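Local atomic coordinates of chitinase (Thermococcus chitonophagus, PDB entry 5XSW), a protein that probably hydrolyses chitin as an archaeal endochitinase and binds a glycan of N-acetylglucosamine-type sugars in a pocket. Residues A[180-194]-A[391-405]. Residues are numbered along the deposited sequence; the frame is centred on the assembly and turned at random.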
# COMPACT_ATOMS: atom_id res chain seq x y z
N ARG A 180 18.17 27.11 3.41
CA ARG A 180 19.49 26.54 3.69
C ARG A 180 19.33 25.12 4.15
O ARG A 180 18.53 24.85 5.05
CB ARG A 180 20.18 27.39 4.77
CG ARG A 180 21.45 26.78 5.38
CD ARG A 180 21.97 27.75 6.54
NE ARG A 180 23.14 27.11 7.17
CZ ARG A 180 24.06 27.77 7.86
NH1 ARG A 180 23.96 29.09 8.03
NH2 ARG A 180 25.08 27.10 8.36
N MET A 181 20.09 24.20 3.57
CA MET A 181 19.98 22.79 3.98
C MET A 181 20.60 22.59 5.35
O MET A 181 21.61 23.24 5.67
CB MET A 181 20.68 21.90 2.93
CG MET A 181 20.17 22.14 1.51
SD MET A 181 18.33 21.92 1.34
CE MET A 181 18.12 20.18 1.75
N TRP A 182 20.01 21.72 6.16
CA TRP A 182 20.58 21.40 7.48
C TRP A 182 20.16 20.00 7.85
O TRP A 182 19.15 19.45 7.35
CB TRP A 182 20.14 22.43 8.58
CG TRP A 182 18.86 22.08 9.29
CD1 TRP A 182 17.63 21.86 8.69
CD2 TRP A 182 18.66 21.93 10.69
NE1 TRP A 182 16.69 21.59 9.65
CE2 TRP A 182 17.29 21.64 10.88
CE3 TRP A 182 19.51 22.03 11.82
CZ2 TRP A 182 16.74 21.42 12.15
CZ3 TRP A 182 18.95 21.79 13.08
CH2 TRP A 182 17.59 21.49 13.23
N VAL A 183 20.99 19.38 8.67
CA VAL A 183 20.77 18.03 9.12
C VAL A 183 20.22 18.14 10.55
O VAL A 183 20.94 18.61 11.44
CB VAL A 183 22.10 17.23 9.11
CG1 VAL A 183 21.90 15.91 9.86
CG2 VAL A 183 22.59 17.00 7.62
N PRO A 184 18.95 17.72 10.79
CA PRO A 184 18.38 17.94 12.13
C PRO A 184 19.13 17.29 13.29
O PRO A 184 19.19 17.87 14.36
CB PRO A 184 16.96 17.30 12.02
CG PRO A 184 16.61 17.52 10.53
CD PRO A 184 17.94 17.25 9.81
N ASN A 185 19.67 16.09 13.11
CA ASN A 185 20.48 15.49 14.18
C ASN A 185 21.31 14.37 13.61
O ASN A 185 21.14 13.98 12.44
CB ASN A 185 19.62 14.96 15.33
CG ASN A 185 18.63 13.88 14.88
OD1 ASN A 185 19.02 12.78 14.53
ND2 ASN A 185 17.31 14.15 15.01
N LYS A 186 22.21 13.84 14.43
CA LYS A 186 23.22 12.92 13.94
C LYS A 186 22.63 11.56 13.76
O LYS A 186 23.22 10.73 13.06
CB LYS A 186 24.40 12.88 14.94
CG LYS A 186 23.96 12.30 16.30
CD LYS A 186 25.16 12.25 17.29
CE LYS A 186 25.61 13.60 17.79
NZ LYS A 186 26.43 13.37 19.05
N TYR A 187 21.51 11.25 14.44
CA TYR A 187 20.95 9.90 14.28
C TYR A 187 20.31 9.80 12.88
O TYR A 187 20.43 8.79 12.19
CB TYR A 187 19.92 9.56 15.39
CG TYR A 187 20.58 9.77 16.73
CD1 TYR A 187 21.66 8.98 17.10
CD2 TYR A 187 20.17 10.79 17.58
CE1 TYR A 187 22.32 9.20 18.32
CE2 TYR A 187 20.83 11.02 18.79
CZ TYR A 187 21.89 10.21 19.16
OH TYR A 187 22.55 10.44 20.35
N PHE A 188 19.65 10.87 12.50
CA PHE A 188 19.15 11.02 11.13
C PHE A 188 20.32 10.92 10.13
O PHE A 188 20.22 10.23 9.08
CB PHE A 188 18.44 12.38 10.96
CG PHE A 188 17.99 12.65 9.52
CD1 PHE A 188 17.00 11.86 8.93
CD2 PHE A 188 18.55 13.67 8.78
CE1 PHE A 188 16.57 12.12 7.56
CE2 PHE A 188 18.16 13.91 7.44
CZ PHE A 188 17.15 13.12 6.86
N ALA A 189 21.42 11.61 10.44
CA ALA A 189 22.59 11.55 9.52
C ALA A 189 23.09 10.09 9.41
O ALA A 189 23.42 9.60 8.31
CB ALA A 189 23.75 12.48 10.03
N MET A 190 23.14 9.37 10.53
CA MET A 190 23.54 7.97 10.42
C MET A 190 22.56 7.12 9.61
O MET A 190 22.98 6.18 8.94
CB MET A 190 23.75 7.33 11.83
CG MET A 190 25.01 7.93 12.50
SD MET A 190 25.33 7.08 14.10
CE MET A 190 24.21 7.93 15.08
N GLY A 191 21.26 7.41 9.68
CA GLY A 191 20.31 6.69 8.84
C GLY A 191 20.53 6.98 7.35
O GLY A 191 20.43 6.05 6.54
N LEU A 192 20.82 8.24 7.00
CA LEU A 192 21.15 8.60 5.61
C LEU A 192 22.38 7.77 5.18
O LEU A 192 22.50 7.38 4.05
CB LEU A 192 21.48 10.10 5.46
CG LEU A 192 20.33 11.14 5.57
CD1 LEU A 192 20.86 12.58 5.61
CD2 LEU A 192 19.26 10.88 4.46
N ALA A 193 23.34 7.60 6.10
CA ALA A 193 24.62 6.99 5.72
C ALA A 193 24.36 5.53 5.43
O ALA A 193 24.98 4.93 4.54
CB ALA A 193 25.70 7.15 6.85
N LEU A 194 23.46 4.93 6.19
CA LEU A 194 23.19 3.52 5.98
C LEU A 194 22.40 3.37 4.67
O LEU A 194 22.62 2.40 3.94
CB LEU A 194 22.39 2.88 7.15
CG LEU A 194 21.95 1.42 6.95
CD1 LEU A 194 23.21 0.53 6.64
CD2 LEU A 194 21.20 0.85 8.17
N ARG A 391 30.72 24.01 2.92
CA ARG A 391 30.03 23.62 4.13
C ARG A 391 29.55 22.18 4.02
O ARG A 391 28.55 21.92 3.38
CB ARG A 391 28.84 24.56 4.34
CG ARG A 391 28.52 24.90 5.77
CD ARG A 391 27.70 26.18 5.88
NE ARG A 391 26.59 26.20 4.94
CZ ARG A 391 25.85 27.26 4.67
NH1 ARG A 391 26.08 28.41 5.27
NH2 ARG A 391 24.86 27.17 3.80
N ILE A 392 30.24 21.27 4.68
CA ILE A 392 29.93 19.86 4.58
C ILE A 392 29.59 19.34 5.95
O ILE A 392 30.30 19.61 6.90
CB ILE A 392 31.12 19.03 4.05
CG1 ILE A 392 31.57 19.55 2.69
CG2 ILE A 392 30.74 17.57 3.95
CD1 ILE A 392 30.44 19.79 1.73
N TYR A 393 28.50 18.61 6.06
CA TYR A 393 28.11 18.14 7.37
C TYR A 393 29.17 17.25 8.05
O TYR A 393 29.75 16.38 7.43
CB TYR A 393 26.79 17.36 7.29
CG TYR A 393 26.33 16.84 8.58
CD1 TYR A 393 25.72 17.68 9.50
CD2 TYR A 393 26.48 15.50 8.90
CE1 TYR A 393 25.27 17.19 10.76
CE2 TYR A 393 26.05 15.00 10.13
CZ TYR A 393 25.41 15.87 11.04
OH TYR A 393 24.95 15.36 12.24
N ASP A 394 29.34 17.43 9.36
CA ASP A 394 30.17 16.51 10.16
C ASP A 394 29.64 16.51 11.59
O ASP A 394 28.92 17.43 11.99
CB ASP A 394 31.64 16.95 10.08
CG ASP A 394 32.64 15.83 10.48
OD1 ASP A 394 32.25 14.70 10.87
OD2 ASP A 394 33.85 16.13 10.37
N ALA A 395 29.94 15.47 12.36
CA ALA A 395 29.41 15.37 13.71
C ALA A 395 30.34 14.46 14.47
O ALA A 395 30.83 13.50 13.89
CB ALA A 395 27.95 14.78 13.72
N ASN A 396 30.53 14.71 15.76
CA ASN A 396 31.15 13.72 16.65
C ASN A 396 30.20 12.61 16.98
O ASN A 396 29.08 12.84 17.45
CB ASN A 396 31.59 14.40 17.96
CG ASN A 396 32.56 15.53 17.73
OD1 ASN A 396 33.19 15.62 16.69
ND2 ASN A 396 32.68 16.40 18.71
N LEU A 397 30.62 11.38 16.79
CA LEU A 397 29.83 10.24 17.22
C LEU A 397 30.58 9.54 18.35
O LEU A 397 31.75 9.20 18.17
CB LEU A 397 29.61 9.24 16.08
CG LEU A 397 29.14 9.81 14.73
CD1 LEU A 397 29.05 8.72 13.66
CD2 LEU A 397 27.75 10.45 14.98
N THR A 398 29.90 9.27 19.45
CA THR A 398 30.47 8.63 20.62
C THR A 398 30.10 7.18 20.55
O THR A 398 29.23 6.78 19.74
CB THR A 398 29.91 9.22 21.93
OG1 THR A 398 28.52 8.89 22.01
CG2 THR A 398 30.08 10.72 21.98
N TRP A 399 30.69 6.37 21.42
CA TRP A 399 30.35 4.95 21.41
C TRP A 399 28.85 4.75 21.69
O TRP A 399 28.20 3.91 21.06
CB TRP A 399 31.17 4.10 22.43
CG TRP A 399 30.62 2.69 22.42
CD1 TRP A 399 29.99 2.01 23.46
CD2 TRP A 399 30.55 1.82 21.28
NE1 TRP A 399 29.57 0.77 23.02
CE2 TRP A 399 29.91 0.63 21.69
CE3 TRP A 399 31.00 1.92 19.96
CZ2 TRP A 399 29.70 -0.41 20.84
CZ3 TRP A 399 30.77 0.90 19.11
CH2 TRP A 399 30.13 -0.26 19.54
N ASP A 400 28.30 5.47 22.66
CA ASP A 400 26.87 5.40 22.96
C ASP A 400 26.00 5.69 21.69
O ASP A 400 25.00 5.04 21.49
CB ASP A 400 26.50 6.40 24.06
CG ASP A 400 26.89 5.89 25.48
OD1 ASP A 400 27.24 4.70 25.63
OD2 ASP A 400 26.79 6.65 26.43
N ASP A 401 26.40 6.68 20.90
CA ASP A 401 25.72 6.98 19.61
C ASP A 401 25.68 5.77 18.67
O ASP A 401 24.63 5.46 18.07
CB ASP A 401 26.42 8.12 18.88
CG ASP A 401 26.32 9.44 19.60
OD1 ASP A 401 25.38 9.63 20.42
OD2 ASP A 401 27.16 10.30 19.33
N ILE A 402 26.83 5.11 18.52
CA ILE A 402 26.99 3.97 17.61
C ILE A 402 26.19 2.79 18.12
O ILE A 402 25.47 2.11 17.37
CB ILE A 402 28.49 3.55 17.46
CG1 ILE A 402 29.33 4.73 16.95
CG2 ILE A 402 28.64 2.35 16.53
CD1 ILE A 402 29.00 5.23 15.61
N GLU A 403 26.30 2.55 19.42
CA GLU A 403 25.57 1.47 20.03
C GLU A 403 24.06 1.63 19.85
O GLU A 403 23.32 0.67 19.60
CB GLU A 403 25.94 1.40 21.53
CG GLU A 403 25.02 0.46 22.29
CD GLU A 403 25.25 -1.02 21.98
OE1 GLU A 403 26.41 -1.37 21.64
OE2 GLU A 403 24.29 -1.83 22.06
N TYR A 404 23.61 2.85 20.10
CA TYR A 404 22.19 3.18 19.98
C TYR A 404 21.73 2.93 18.52
O TYR A 404 20.73 2.24 18.24
CB TYR A 404 22.00 4.66 20.37
CG TYR A 404 20.61 5.15 20.01
CD1 TYR A 404 19.47 4.55 20.53
CD2 TYR A 404 20.46 6.21 19.13
CE1 TYR A 404 18.19 5.01 20.17
CE2 TYR A 404 19.21 6.67 18.78
CZ TYR A 404 18.09 6.07 19.29
OH TYR A 404 16.87 6.58 18.87
N PHE A 405 22.49 3.48 17.59
CA PHE A 405 22.20 3.29 16.17
C PHE A 405 22.01 1.82 15.82
O PHE A 405 20.97 1.43 15.25
CB PHE A 405 23.29 3.91 15.31
CG PHE A 405 23.04 3.73 13.84
CD1 PHE A 405 22.11 4.53 13.18
CD2 PHE A 405 23.69 2.72 13.12
CE1 PHE A 405 21.83 4.33 11.82
CE2 PHE A 405 23.42 2.53 11.75
CZ PHE A 405 22.50 3.35 11.12
O HOH W 1 25.37 12.19 21.49
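The guanidinium of Arg180 lies flat on that of Arg391, planes 11° apart and centres 3.7 Å from one another; Arg391 is held by the Leu166 carbonyl and by a salt bridge to Asp168, which probably offsets the paired positive charge, and Arg180 NH1 hydrogen-bonds Tyr237 OH. Val183 covers one face of the Tyr393 ring through a CH-pi contact from CB. Bent at chi3 (71°), the Lys186 chain lets NZ hydrogen-bond Asn396 O (3.1 Å) and form a salt bridge with Asp401 OD2 (3.2 Å), on the carboxylate face opposite Thr398 N, whose bond to OD2 completes a capping box with Asp401 N on Thr398 OG1. Tyr187 OH donates to Asp401 OD1 (2.9 Å) from above the carboxylate plane, while the edge of Tyr404 meets the Tyr187 ring face in a T-shaped stack. An alanine in place of Asp401 would probably leave Lys186 without its counter-charge and Thr398 N and Tyr187 OH without this acceptor. Ala189 CB touches Tyr393 CE2 (3.4 Å). Met190 SD makes an oblique Met-aromatic contact with Phe405; Leu194 CB reaches that ring's edge. Helices 186-194 and 399-405 cross at -55°, with helix 288-311 against Leu194, Tyr404 and Phe405, helix 449-461 against Met190 and Leu397, and strand 396-397 antiparallel to 447-448.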